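Local structure of MdcD (Pseudomonas aeruginosa, 5VIP) at residues B[186-189]-B[190-194]; B[213-217]-B[218-222]; B[101-105]-B[106-110]; B[138-141]-B[142-146]. The protein is the beta subunit of a biotin-independent malonate decarboxylase and probably takes part in decarboxylation of the malonyl thioester carried by the enzyme's acyl carrier protein. All coordinates share one frame; numbering follows the deposited sequence.

Contact 1: residues B[186-189]-B[190-194]; sequences PQVI and EQEAG
Ile189 O gathers two amides of the following turn: Ala193 N donates to it at 2.6 Å, a short bond lying nearly in line with the C=O, and Glu192 N adds a weak one. Glu192 N is shared, since it also gives a weak bond to Val188 O. Nearer the start of the helix the pattern is regular, with Glu190 N bonded almost straight to Pro186 O (3.1 Å, 175° at the hydrogen) and Gln191 N to Gln187 O. Proline suits the first turn of helix 186-193, where a residue has no helical carbonyl before it to bond, and the absent N-H costs nothing.

The side chains follow the same i to i+4 spacing. Gln187 swings CG anti to its backbone N (chi1 -159°) and Gln191 sets CG beside its own N; these torsions send both extended chains off the same side of the helix, where they approach at a slant, their amide planes 42° apart. Their NE2 atoms come to 3.2 Å; both are donors as modelled, so the approach is not a hydrogen bond. The aliphatic part of Gln191 lies against the backbone instead, CG 3.2 Å from Gln187 O. On another side of the helix Ile189 CG2 meets Ala193 CB at 4.2 Å. Gly194, with positive phi, leaves the helix and offers its O to a basic side chain of another protein chain.

Main-chain bonds thus hold the turn, while Ile189 and Ala193 give that partner apolar surface and Glu190 and Gln191 give it polar groups beside basic side chains, Glu190 with a probably favourable charge.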
ATOM      1  N   PRO B 186       7.571 -13.575 -10.362  1.00 33.74           N
ATOM      2  CA  PRO B 186       8.054 -14.063 -11.663  1.00 33.89           C
ATOM      3  C   PRO B 186       6.932 -14.614 -12.532  1.00 37.58           C
ATOM      4  O   PRO B 186       6.856 -14.312 -13.734  1.00 34.77           O
ATOM      5  CB  PRO B 186       9.030 -15.186 -11.288  1.00 32.92           C
ATOM      6  CG  PRO B 186       9.408 -14.907  -9.876  1.00 35.56           C
ATOM      7  CD  PRO B 186       8.199 -14.291  -9.241  1.00 33.84           C
ATOM      8  N   GLN B 187       6.056 -15.407 -11.924  1.00 34.12           N
ATOM      9  CA  GLN B 187       5.044 -16.100 -12.701  1.00 37.26           C
ATOM     10  C   GLN B 187       4.033 -15.127 -13.283  1.00 40.29           C
ATOM     11  O   GLN B 187       3.686 -15.226 -14.460  1.00 40.58           O
ATOM     12  CB  GLN B 187       4.321 -17.160 -11.870  1.00 37.41           C
ATOM     13  CG  GLN B 187       3.659 -18.204 -12.760  1.00 37.60           C
ATOM     14  CD  GLN B 187       2.705 -19.108 -12.024  1.00 40.64           C
ATOM     15  OE1 GLN B 187       2.459 -18.936 -10.828  1.00 42.52           O
ATOM     16  NE2 GLN B 187       2.158 -20.093 -12.737  1.00 33.12           N
ATOM     17  N   VAL B 188       3.564 -14.183 -12.471  1.00 38.56           N
ATOM     18  CA  VAL B 188       2.561 -13.238 -12.955  1.00 39.15           C
ATOM     19  C   VAL B 188       3.176 -12.279 -13.982  1.00 39.08           C
ATOM     20  O   VAL B 188       2.474 -11.806 -14.874  1.00 47.48           O
ATOM     21  CB  VAL B 188       1.904 -12.435 -11.804  1.00 38.04           C
ATOM     22  CG1 VAL B 188       2.792 -11.302 -11.355  1.00 32.99           C
ATOM     23  CG2 VAL B 188       0.549 -11.893 -12.242  1.00 40.43           C
ATOM     24  N   ILE B 189       4.479 -12.014 -13.887  1.00 34.00           N
ATOM     25  CA  ILE B 189       5.144 -11.186 -14.900  1.00 38.29           C
ATOM     26  C   ILE B 189       5.139 -11.904 -16.255  1.00 44.33           C
ATOM     27  O   ILE B 189       4.670 -11.354 -17.251  1.00 40.86           O
ATOM     28  CB  ILE B 189       6.594 -10.824 -14.514  1.00 37.99           C
ATOM     29  CG1 ILE B 189       6.604  -9.761 -13.411  1.00 32.64           C
ATOM     30  CG2 ILE B 189       7.349 -10.260 -15.717  1.00 38.35           C
ATOM     31  CD1 ILE B 189       7.984  -9.402 -12.931  1.00 27.43           C
ATOM     32  N   GLU B 190       5.633 -13.142 -16.277  1.00 44.78           N
ATOM     33  CA  GLU B 190       5.680 -13.937 -17.507  1.00 44.73           C
ATOM     34  C   GLU B 190       4.302 -14.172 -18.128  1.00 44.41           C
ATOM     35  O   GLU B 190       4.166 -14.192 -19.352  1.00 46.31           O
ATOM     36  CB  GLU B 190       6.354 -15.282 -17.232  1.00 20.00           C
ATOM     37  CG  GLU B 190       7.826 -15.177 -16.865  1.00 20.00           C
ATOM     38  CD  GLU B 190       8.439 -16.524 -16.530  1.00 20.00           C
ATOM     39  OE1 GLU B 190       7.682 -17.507 -16.397  1.00 20.00           O
ATOM     40  OE2 GLU B 190       9.680 -16.597 -16.396  1.00 20.00           O
ATOM     41  N   GLN B 191       3.284 -14.355 -17.293  1.00 44.66           N
ATOM     42  CA  GLN B 191       1.932 -14.611 -17.788  1.00 47.97           C
ATOM     43  C   GLN B 191       1.271 -13.350 -18.338  1.00 48.23           C
ATOM     44  O   GLN B 191       0.393 -13.424 -19.198  1.00 48.48           O
ATOM     45  CB  GLN B 191       1.065 -15.221 -16.686  1.00 45.72           C
ATOM     46  CG  GLN B 191       1.503 -16.621 -16.279  1.00 47.05           C
ATOM     47  CD  GLN B 191       0.674 -17.194 -15.144  1.00 52.25           C
ATOM     48  OE1 GLN B 191       0.070 -16.454 -14.360  1.00 50.04           O
ATOM     49  NE2 GLN B 191       0.638 -18.521 -15.049  1.00 50.77           N
ATOM     50  N   GLU B 192       1.702 -12.194 -17.849  1.00 45.43           N
ATOM     51  CA  GLU B 192       1.123 -10.935 -18.295  1.00 43.96           C
ATOM     52  C   GLU B 192       2.001 -10.243 -19.337  1.00 42.01           C
ATOM     53  O   GLU B 192       1.496  -9.716 -20.328  1.00 47.73           O
ATOM     54  CB  GLU B 192       0.887 -10.005 -17.097  1.00 45.74           C
ATOM     55  CG  GLU B 192      -0.148 -10.526 -16.100  1.00 44.82           C
ATOM     56  CD  GLU B 192      -1.541 -10.599 -16.691  1.00 51.83           C
ATOM     57  OE1 GLU B 192      -1.876  -9.730 -17.527  1.00 54.27           O
ATOM     58  OE2 GLU B 192      -2.301 -11.520 -16.321  1.00 56.25           O
ATOM     59  N   ALA B 193       3.312 -10.260 -19.117  1.00 44.17           N
ATOM     60  CA  ALA B 193       4.247  -9.496 -19.946  1.00 43.21           C
ATOM     61  C   ALA B 193       5.006 -10.360 -20.959  1.00 42.70           C
ATOM     62  O   ALA B 193       5.663  -9.837 -21.865  1.00 43.06           O
ATOM     63  CB  ALA B 193       5.236  -8.744 -19.052  1.00 37.74           C
ATOM     64  N   GLY B 194       4.920 -11.679 -20.797  1.00 45.37           N
ATOM     65  CA  GLY B 194       5.588 -12.608 -21.693  1.00 44.81           C
ATOM     66  C   GLY B 194       6.837 -13.249 -21.106  1.00 47.26           C
ATOM     67  O   GLY B 194       7.403 -12.760 -20.120  1.00 39.93           O
TER

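Contact 2: residues B[213-217]-B[218-222]; sequences EQRFA and SGLAD
Helix 212-217 ends in a Schellman motif, in which Leu220 N bonds to Arg215 O at 2.8 Å and Gly219 N to Phe216 O at 3.1 Å, with Gly219 as the C-prime residue at positive phi, a conformation glycine adopts readily. Ala221 N also reaches Arg215 O, coming from the same face of the carbonyl as Leu220 N but 72° out of its plane.

Ser218, the first residue beyond the helix, grips Gln214 O twice: its N and its OG (3.1 Å) approach from opposite faces of that carbonyl. The hydroxyl is brought back over the last turn because OG sits between the backbone N and the carbonyl carbon (chi1 62°), a placement small serine tolerates well. Arg215 sends its guanidinium obliquely past Leu220, NH1 lying 3.4 Å from CD1, while its CB meets Ala221 CB at 4.0 Å. Its NH2 bonds to Leu181 O, and NH1 to the backbone of another protein chain, so that this buried charge is well supplied with acceptors. The Phe216 ring turns its edge to the loop, with CD1 3.5 Å from Ala221 O. A water donates to both Phe216 O and Ala221 O, bridging helix and loop.

Beyond the turn the chain enters strand 223-225, an outermost strand of the mixed sheet within this chain. Ala221 packs on Val175 and Phe216 on Tyr224, and Asp222 holds Val173 N of strand 172-176 and Arg249 through OD2.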
ATOM      1  N   GLU B 213      21.066  -8.077  -3.843  1.00 22.07           N
ATOM      2  CA  GLU B 213      22.254  -7.382  -4.343  1.00 26.84           C
ATOM      3  C   GLU B 213      21.906  -6.291  -5.358  1.00 22.36           C
ATOM      4  O   GLU B 213      22.454  -5.193  -5.302  1.00 22.38           O
ATOM      5  CB  GLU B 213      23.238  -8.375  -4.971  1.00 29.75           C
ATOM      6  CG  GLU B 213      24.520  -7.706  -5.450  1.00 36.14           C
ATOM      7  CD  GLU B 213      25.580  -8.691  -5.921  1.00 44.46           C
ATOM      8  OE1 GLU B 213      25.226  -9.797  -6.382  1.00 44.45           O
ATOM      9  OE2 GLU B 213      26.777  -8.348  -5.825  1.00 53.18           O
ATOM     10  N   GLN B 214      20.994  -6.613  -6.274  1.00 23.67           N
ATOM     11  CA  GLN B 214      20.509  -5.679  -7.286  1.00 24.83           C
ATOM     12  C   GLN B 214      19.815  -4.482  -6.648  1.00 23.67           C
ATOM     13  O   GLN B 214      20.032  -3.340  -7.051  1.00 22.02           O
ATOM     14  CB  GLN B 214      19.543  -6.387  -8.244  1.00 26.87           C
ATOM     15  CG  GLN B 214      19.163  -5.596  -9.517  1.00 32.82           C
ATOM     16  CD  GLN B 214      18.037  -4.564  -9.325  1.00 38.75           C
ATOM     17  OE1 GLN B 214      17.305  -4.593  -8.334  1.00 37.73           O
ATOM     18  NE2 GLN B 214      17.882  -3.665 -10.297  1.00 40.19           N
ATOM     19  N   ARG B 215      18.972  -4.751  -5.652  1.00 20.83           N
ATOM     20  CA  ARG B 215      18.221  -3.691  -4.988  1.00 20.55           C
ATOM     21  C   ARG B 215      19.170  -2.732  -4.300  1.00 16.84           C
ATOM     22  O   ARG B 215      19.008  -1.510  -4.365  1.00 19.15           O
ATOM     23  CB  ARG B 215      17.227  -4.283  -3.976  1.00 19.89           C
ATOM     24  CG  ARG B 215      16.128  -5.140  -4.603  1.00 21.99           C
ATOM     25  CD  ARG B 215      15.576  -4.455  -5.794  1.00 25.50           C
ATOM     26  NE  ARG B 215      14.223  -4.873  -6.167  1.00 24.41           N
ATOM     27  CZ  ARG B 215      13.610  -4.427  -7.258  1.00 20.54           C
ATOM     28  NH1 ARG B 215      14.258  -3.607  -8.072  1.00 20.19           N
ATOM     29  NH2 ARG B 215      12.373  -4.809  -7.545  1.00 17.84           N
ATOM     30  N   PHE B 216      20.169  -3.289  -3.631  1.00 17.22           N
ATOM     31  CA  PHE B 216      21.157  -2.463  -2.964  1.00 19.86           C
ATOM     32  C   PHE B 216      21.931  -1.623  -3.981  1.00 19.60           C
ATOM     33  O   PHE B 216      22.139  -0.422  -3.794  1.00 20.66           O
ATOM     34  CB  PHE B 216      22.120  -3.332  -2.148  1.00 19.26           C
ATOM     35  CG  PHE B 216      23.204  -2.546  -1.481  1.00 22.79           C
ATOM     36  CD1 PHE B 216      22.894  -1.581  -0.538  1.00 21.16           C
ATOM     37  CD2 PHE B 216      24.532  -2.759  -1.801  1.00 27.39           C
ATOM     38  CE1 PHE B 216      23.891  -0.842   0.080  1.00 22.24           C
ATOM     39  CE2 PHE B 216      25.533  -2.026  -1.185  1.00 28.27           C
ATOM     40  CZ  PHE B 216      25.211  -1.062  -0.246  1.00 26.07           C
ATOM     41  N   ALA B 217      22.345  -2.258  -5.069  1.00 21.45           N
ATOM     42  CA  ALA B 217      23.136  -1.547  -6.078  1.00 24.29           C
ATOM     43  C   ALA B 217      22.343  -0.408  -6.731  1.00 24.29           C
ATOM     44  O   ALA B 217      22.914   0.613  -7.113  1.00 25.02           O
ATOM     45  CB  ALA B 217      23.633  -2.517  -7.136  1.00 24.10           C
ATOM     46  N   SER B 218      21.031  -0.566  -6.858  1.00 21.63           N
ATOM     47  CA  SER B 218      20.235   0.477  -7.501  1.00 21.24           C
ATOM     48  C   SER B 218      19.644   1.462  -6.477  1.00 25.21           C
ATOM     49  O   SER B 218      18.854   2.342  -6.827  1.00 26.34           O
ATOM     50  CB  SER B 218      19.140  -0.154  -8.365  1.00 23.70           C
ATOM     51  OG  SER B 218      18.244  -0.916  -7.587  1.00 30.07           O
ATOM     52  N   GLY B 219      20.050   1.330  -5.219  1.00 18.46           N
ATOM     53  CA  GLY B 219      19.654   2.269  -4.180  1.00 21.66           C
ATOM     54  C   GLY B 219      18.263   2.040  -3.593  1.00 21.09           C
ATOM     55  O   GLY B 219      17.743   2.885  -2.859  1.00 24.72           O
ATOM     56  N   LEU B 220      17.673   0.891  -3.892  1.00 17.10           N
ATOM     57  CA  LEU B 220      16.320   0.566  -3.431  1.00 15.72           C
ATOM     58  C   LEU B 220      16.309  -0.186  -2.101  1.00 16.95           C
ATOM     59  O   LEU B 220      15.253  -0.387  -1.491  1.00 19.36           O
ATOM     60  CB  LEU B 220      15.597  -0.258  -4.496  1.00 19.16           C
ATOM     61  CG  LEU B 220      15.244   0.509  -5.772  1.00 20.90           C
ATOM     62  CD1 LEU B 220      14.634  -0.455  -6.782  1.00 20.53           C
ATOM     63  CD2 LEU B 220      14.273   1.651  -5.483  1.00 18.37           C
ATOM     64  N   ALA B 221      17.482  -0.638  -1.679  1.00 17.68           N
ATOM     65  CA  ALA B 221      17.672  -1.178  -0.336  1.00 19.30           C
ATOM     66  C   ALA B 221      18.824  -0.433   0.315  1.00 19.56           C
ATOM     67  O   ALA B 221      19.760   0.015  -0.367  1.00 18.86           O
ATOM     68  CB  ALA B 221      17.948  -2.683  -0.372  1.00 17.61           C
ATOM     69  N   ASP B 222      18.774  -0.309   1.633  1.00 14.50           N
ATOM     70  CA  ASP B 222      19.733   0.521   2.342  1.00 16.05           C
ATOM     71  C   ASP B 222      20.987  -0.226   2.778  1.00 18.80           C
ATOM     72  O   ASP B 222      22.053   0.365   2.913  1.00 17.99           O
ATOM     73  CB  ASP B 222      19.047   1.160   3.537  1.00 13.74           C
ATOM     74  CG  ASP B 222      17.880   2.024   3.118  1.00 17.92           C
ATOM     75  OD1 ASP B 222      18.126   3.168   2.663  1.00 17.67           O
ATOM     76  OD2 ASP B 222      16.714   1.549   3.201  1.00 14.75           O
TER
HETATM   77  O   HOH W   1      21.762   1.510  -1.562  1.00 28.98           O

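Contact 3: residues B[101-105]-B[106-110]; sequences AEDNR and NGVPT
Thr110 OG1 donates to Asp103 OD2 at 2.7 Å, and Asn104 ND2 donates to Thr110 O at 3.0 Å: two side chains of the last helical turn hold the chain where it returns toward strand 111-115. A Schellman motif ends helix 87-105 here. Val108 N bonds to Asp103 O (2.9 Å) and Gly107 N to Asn104 O, with Gly107 at the positive phi that glycine accepts most easily.

The hydroxyl meets Asp103 on the anti side of OD2, 30° out of the carboxylate plane; the same oxygen also accepts from an aromatic side chain of another protein chain. Asn104 presents an N-H in the plane of its amide, and Thr110 O receives it on a lone pair, while ND2 also serves Ala100 O. An amide, with two N-H groups, suits this double duty.

Packing is modest. Val108 CB rests 4.0 Å from Asp103 CB, and Val108, Pro109 and Thr110 all lean on Pro70 of strand 69-76. Pro109, whose ring favours such a bend, centres an inverse gamma turn closed by Thr110 N to Val108 O. Beside it, Asn104 CA gives a CA-H...O contact to Val108 O at 3.2 Å.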
ATOM      1  N   ALA B 101       2.579   3.557  17.275  1.00 15.35           N
ATOM      2  CA  ALA B 101       2.375   4.987  17.051  1.00 19.49           C
ATOM      3  C   ALA B 101       1.728   5.614  18.294  1.00 18.09           C
ATOM      4  O   ALA B 101       2.117   6.697  18.731  1.00 17.59           O
ATOM      5  CB  ALA B 101       1.517   5.217  15.813  1.00 16.88           C
ATOM      6  N   GLU B 102       0.746   4.920  18.865  1.00 18.36           N
ATOM      7  CA  GLU B 102       0.077   5.393  20.079  1.00 19.33           C
ATOM      8  C   GLU B 102       1.081   5.560  21.232  1.00 20.31           C
ATOM      9  O   GLU B 102       1.059   6.571  21.942  1.00 22.41           O
ATOM     10  CB  GLU B 102      -1.052   4.428  20.451  1.00 22.00           C
ATOM     11  CG  GLU B 102      -1.963   4.880  21.569  1.00 30.02           C
ATOM     12  CD  GLU B 102      -3.257   4.074  21.599  1.00 32.15           C
ATOM     13  OE1 GLU B 102      -3.762   3.795  22.706  1.00 41.60           O
ATOM     14  OE2 GLU B 102      -3.767   3.716  20.510  1.00 35.62           O
ATOM     15  N   ASP B 103       1.970   4.582  21.399  1.00 18.15           N
ATOM     16  CA  ASP B 103       3.056   4.674  22.377  1.00 17.31           C
ATOM     17  C   ASP B 103       3.838   5.972  22.197  1.00 19.26           C
ATOM     18  O   ASP B 103       4.081   6.707  23.153  1.00 18.58           O
ATOM     19  CB  ASP B 103       4.023   3.480  22.248  1.00 20.65           C
ATOM     20  CG  ASP B 103       3.658   2.317  23.149  1.00 23.61           C
ATOM     21  OD1 ASP B 103       2.757   2.476  24.000  1.00 24.85           O
ATOM     22  OD2 ASP B 103       4.286   1.237  23.015  1.00 21.57           O
ATOM     23  N   ASN B 104       4.239   6.248  20.963  1.00 16.68           N
ATOM     24  CA  ASN B 104       5.062   7.420  20.693  1.00 19.13           C
ATOM     25  C   ASN B 104       4.323   8.717  21.006  1.00 19.22           C
ATOM     26  O   ASN B 104       4.931   9.669  21.504  1.00 24.18           O
ATOM     27  CB  ASN B 104       5.551   7.411  19.239  1.00 16.90           C
ATOM     28  CG  ASN B 104       6.802   6.569  19.066  1.00 19.51           C
ATOM     29  OD1 ASN B 104       7.914   7.052  19.270  1.00 15.74           O
ATOM     30  ND2 ASN B 104       6.623   5.295  18.725  1.00 16.44           N
ATOM     31  N   ARG B 105       3.022   8.755  20.734  1.00 20.70           N
ATOM     32  CA  ARG B 105       2.222   9.931  21.095  1.00 25.76           C
ATOM     33  C   ARG B 105       2.096  10.066  22.613  1.00 27.08           C
ATOM     34  O   ARG B 105       1.814  11.150  23.117  1.00 30.63           O
ATOM     35  CB  ARG B 105       0.832   9.880  20.461  1.00 20.85           C
ATOM     36  CG  ARG B 105       0.831  10.285  18.996  1.00 20.50           C
ATOM     37  CD  ARG B 105      -0.572  10.318  18.429  1.00 24.07           C
ATOM     38  NE  ARG B 105      -1.067   8.990  18.065  1.00 27.79           N
ATOM     39  CZ  ARG B 105      -0.856   8.426  16.879  1.00 23.74           C
ATOM     40  NH1 ARG B 105      -0.147   9.066  15.965  1.00 23.45           N
ATOM     41  NH2 ARG B 105      -1.342   7.225  16.611  1.00 27.79           N
ATOM     42  N   ASN B 106       2.319   8.964  23.330  1.00 24.18           N
ATOM     43  CA  ASN B 106       2.327   8.969  24.793  1.00 25.06           C
ATOM     44  C   ASN B 106       3.734   9.114  25.376  1.00 27.58           C
ATOM     45  O   ASN B 106       3.933   8.915  26.571  1.00 30.78           O
ATOM     46  CB  ASN B 106       1.694   7.685  25.344  1.00 29.40           C
ATOM     47  CG  ASN B 106       0.207   7.582  25.050  1.00 34.62           C
ATOM     48  OD1 ASN B 106      -0.497   8.588  24.955  1.00 37.10           O
ATOM     49  ND2 ASN B 106      -0.282   6.352  24.926  1.00 35.52           N
ATOM     50  N   GLY B 107       4.706   9.450  24.533  1.00 23.55           N
ATOM     51  CA  GLY B 107       6.066   9.681  24.987  1.00 26.24           C
ATOM     52  C   GLY B 107       6.941   8.450  25.128  1.00 24.01           C
ATOM     53  O   GLY B 107       8.022   8.526  25.708  1.00 26.49           O
ATOM     54  N   VAL B 108       6.484   7.317  24.597  1.00 20.73           N
ATOM     55  CA  VAL B 108       7.227   6.063  24.689  1.00 21.10           C
ATOM     56  C   VAL B 108       7.771   5.721  23.306  1.00 19.33           C
ATOM     57  O   VAL B 108       6.993   5.511  22.400  1.00 19.21           O
ATOM     58  CB  VAL B 108       6.334   4.915  25.199  1.00 22.45           C
ATOM     59  CG1 VAL B 108       7.086   3.576  25.152  1.00 21.68           C
ATOM     60  CG2 VAL B 108       5.825   5.216  26.607  1.00 27.17           C
ATOM     61  N   PRO B 109       9.106   5.676  23.146  1.00 17.01           N
ATOM     62  CA  PRO B 109       9.712   5.637  21.805  1.00 18.70           C
ATOM     63  C   PRO B 109       9.744   4.240  21.179  1.00 17.56           C
ATOM     64  O   PRO B 109      10.798   3.753  20.778  1.00 16.94           O
ATOM     65  CB  PRO B 109      11.130   6.153  22.055  1.00 17.49           C
ATOM     66  CG  PRO B 109      11.429   5.693  23.463  1.00 21.07           C
ATOM     67  CD  PRO B 109      10.121   5.831  24.208  1.00 19.08           C
ATOM     68  N   THR B 110       8.583   3.610  21.089  1.00 17.51           N
ATOM     69  CA  THR B 110       8.513   2.239  20.590  1.00 17.65           C
ATOM     70  C   THR B 110       8.892   2.140  19.115  1.00 16.75           C
ATOM     71  O   THR B 110       8.422   2.910  18.278  1.00 19.29           O
ATOM     72  CB  THR B 110       7.119   1.660  20.829  1.00 18.37           C
ATOM     73  OG1 THR B 110       6.894   1.631  22.243  1.00 17.17           O
ATOM     74  CG2 THR B 110       7.014   0.236  20.276  1.00 12.85           C
TER

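Contact 4: residues B[138-141]-B[142-146]; sequences AAIV and DLQRY
Ile140 and Gln144 lie side by side at the end of helix 126-143, with Ile140 CG2 3.7 Å from Gln144 NE2 and Gln144 CG 3.2 Å from Ile140 O. In the main chain, Gln144 N closes the turn onto Ile140 O at 3.0 Å, following Asp142 N to Ala138 O and Leu143 N to Ala139 O.

Gln144 stands with CG beside its backbone N (chi1 -73°) and its chain extended, which carries the amide out past the isoleucine to other main-chain groups: OE1 accepts from Ser171 N and Val149 N, and NE2 donates to Leu169 O. Glutamine suits the place because one amide can both give and take. Asp142, with CG anti to its N, turns its carboxylate to Arg145, whose NH2 is modelled doubtfully close, 2.4 Å from OD1; the same OD1 also pairs with Arg105 of helix 87-105. Arg145 CB lies over the rim of one face of the Tyr146 ring.

Ile140, Leu143 and Ala139 face the fold, on Leu114 and Ala112 of strand 111-115, Ala166 and Leu169 of helix 162-169, and Leu97 of helix 87-105, while Val141 and Ala138 pack on another protein chain. The helix is the crossover of a beta-alpha-beta unit joining parallel strands 111-115 and 150-153.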
ATOM      1  N   ALA B 138      -0.838   2.679   6.075  1.00 12.82           N
ATOM      2  CA  ALA B 138      -1.219   3.862   6.849  1.00 13.94           C
ATOM      3  C   ALA B 138      -0.499   3.942   8.187  1.00 11.41           C
ATOM      4  O   ALA B 138      -0.063   5.019   8.599  1.00 12.98           O
ATOM      5  CB  ALA B 138      -2.743   3.882   7.091  1.00 13.09           C
ATOM      6  N   ALA B 139      -0.396   2.806   8.872  1.00 11.92           N
ATOM      7  CA  ALA B 139       0.215   2.782  10.196  1.00 13.63           C
ATOM      8  C   ALA B 139       1.722   3.032  10.118  1.00 12.44           C
ATOM      9  O   ALA B 139       2.315   3.613  11.030  1.00 11.84           O
ATOM     10  CB  ALA B 139      -0.082   1.453  10.892  1.00 11.69           C
ATOM     11  N   ILE B 140       2.346   2.602   9.025  1.00 11.40           N
ATOM     12  CA  ILE B 140       3.779   2.837   8.868  1.00 13.46           C
ATOM     13  C   ILE B 140       4.058   4.326   8.707  1.00 13.46           C
ATOM     14  O   ILE B 140       4.979   4.874   9.324  1.00 12.78           O
ATOM     15  CB  ILE B 140       4.348   2.061   7.663  1.00 11.47           C
ATOM     16  CG1 ILE B 140       4.448   0.573   8.020  1.00 13.43           C
ATOM     17  CG2 ILE B 140       5.740   2.606   7.270  1.00 13.04           C
ATOM     18  CD1 ILE B 140       4.622  -0.302   6.818  1.00 11.17           C
ATOM     19  N   VAL B 141       3.240   4.990   7.894  1.00 11.80           N
ATOM     20  CA  VAL B 141       3.416   6.418   7.661  1.00 13.51           C
ATOM     21  C   VAL B 141       3.172   7.190   8.970  1.00 14.80           C
ATOM     22  O   VAL B 141       3.945   8.085   9.323  1.00 14.66           O
ATOM     23  CB  VAL B 141       2.481   6.915   6.524  1.00 13.11           C
ATOM     24  CG1 VAL B 141       2.615   8.440   6.309  1.00 14.66           C
ATOM     25  CG2 VAL B 141       2.809   6.177   5.224  1.00 11.30           C
ATOM     26  N   ASP B 142       2.125   6.819   9.700  1.00 13.15           N
ATOM     27  CA  ASP B 142       1.825   7.461  10.991  1.00 14.53           C
ATOM     28  C   ASP B 142       2.985   7.281  11.969  1.00 15.78           C
ATOM     29  O   ASP B 142       3.426   8.244  12.582  1.00 16.73           O
ATOM     30  CB  ASP B 142       0.531   6.895  11.587  1.00 17.61           C
ATOM     31  CG  ASP B 142       0.110   7.592  12.873  1.00 23.65           C
ATOM     32  OD1 ASP B 142       0.646   8.680  13.187  1.00 24.36           O
ATOM     33  OD2 ASP B 142      -0.778   7.044  13.565  1.00 23.00           O
ATOM     34  N   LEU B 143       3.494   6.056  12.087  1.00 13.11           N
ATOM     35  CA  LEU B 143       4.549   5.764  13.049  1.00 13.44           C
ATOM     36  C   LEU B 143       5.841   6.503  12.703  1.00 14.13           C
ATOM     37  O   LEU B 143       6.586   6.913  13.596  1.00 16.42           O
ATOM     38  CB  LEU B 143       4.805   4.251  13.128  1.00 13.46           C
ATOM     39  CG  LEU B 143       5.951   3.758  14.034  1.00 13.03           C
ATOM     40  CD1 LEU B 143       5.821   4.295  15.476  1.00 12.14           C
ATOM     41  CD2 LEU B 143       5.999   2.232  14.048  1.00 13.27           C
ATOM     42  N   GLN B 144       6.089   6.694  11.411  1.00 13.80           N
ATOM     43  CA  GLN B 144       7.330   7.314  10.971  1.00 15.29           C
ATOM     44  C   GLN B 144       7.299   8.846  11.058  1.00 16.98           C
ATOM     45  O   GLN B 144       8.203   9.522  10.574  1.00 16.09           O
ATOM     46  CB  GLN B 144       7.679   6.829   9.567  1.00 14.62           C
ATOM     47  CG  GLN B 144       8.159   5.366   9.638  1.00 13.18           C
ATOM     48  CD  GLN B 144       8.636   4.780   8.326  1.00 14.41           C
ATOM     49  OE1 GLN B 144       9.363   3.791   8.325  1.00 16.88           O
ATOM     50  NE2 GLN B 144       8.231   5.372   7.205  1.00 13.52           N
ATOM     51  N   ARG B 145       6.284   9.379  11.726  1.00 14.99           N
ATOM     52  CA  ARG B 145       6.361  10.745  12.237  1.00 18.90           C
ATOM     53  C   ARG B 145       7.197  10.787  13.522  1.00 20.41           C
ATOM     54  O   ARG B 145       7.620  11.856  13.959  1.00 17.80           O
ATOM     55  CB  ARG B 145       4.960  11.302  12.475  1.00 19.26           C
ATOM     56  CG  ARG B 145       4.188  11.477  11.167  1.00 20.39           C
ATOM     57  CD  ARG B 145       2.855  12.140  11.384  1.00 28.57           C
ATOM     58  NE  ARG B 145       1.959  11.345  12.210  1.00 25.89           N
ATOM     59  CZ  ARG B 145       0.759  11.770  12.597  1.00 27.66           C
ATOM     60  NH1 ARG B 145       0.344  12.968  12.229  1.00 32.09           N
ATOM     61  NH2 ARG B 145      -0.016  11.009  13.354  1.00 28.13           N
ATOM     62  N   TYR B 146       7.467   9.615  14.097  1.00 16.08           N
ATOM     63  CA  TYR B 146       8.150   9.508  15.391  1.00 17.64           C
ATOM     64  C   TYR B 146       9.401   8.625  15.366  1.00 17.27           C
ATOM     65  O   TYR B 146      10.431   8.956  15.966  1.00 18.06           O
ATOM     66  CB  TYR B 146       7.180   8.952  16.445  1.00 18.01           C
ATOM     67  CG  TYR B 146       5.805   9.566  16.377  1.00 19.04           C
ATOM     68  CD1 TYR B 146       5.550  10.807  16.944  1.00 19.48           C
ATOM     69  CD2 TYR B 146       4.762   8.906  15.735  1.00 17.44           C
ATOM     70  CE1 TYR B 146       4.293  11.382  16.870  1.00 20.33           C
ATOM     71  CE2 TYR B 146       3.504   9.468  15.661  1.00 21.71           C
ATOM     72  CZ  TYR B 146       3.275  10.703  16.235  1.00 23.03           C
ATOM     73  OH  TYR B 146       2.023  11.259  16.150  1.00 23.57           O
TER

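Overall arrangement
Along the chain the order is contact 3, contact 4, contact 1, contact 2. Contacts 3 and 4 are neighbours, their centres 11 Å apart, at the ends of helices 87-105 and 126-143; Arg105 NH1 joins them through a 2.9 Å salt bridge to Asp142 OD1. Strand 111-115 comes between these helices in sequence and belongs to the mixed sheet. Contact 2 leads into strand 223-225, an outermost strand of that sheet within this chain, about 23 Å from contact 4 between centres. Contact 1 lies on the opposite side of the chain's centre from contact 3, with centres 43 Å apart. Three helix ends and one short helix are thus spread over a fold consistent with the ClpP/crotonase family, and all four contacts also reach another protein chain.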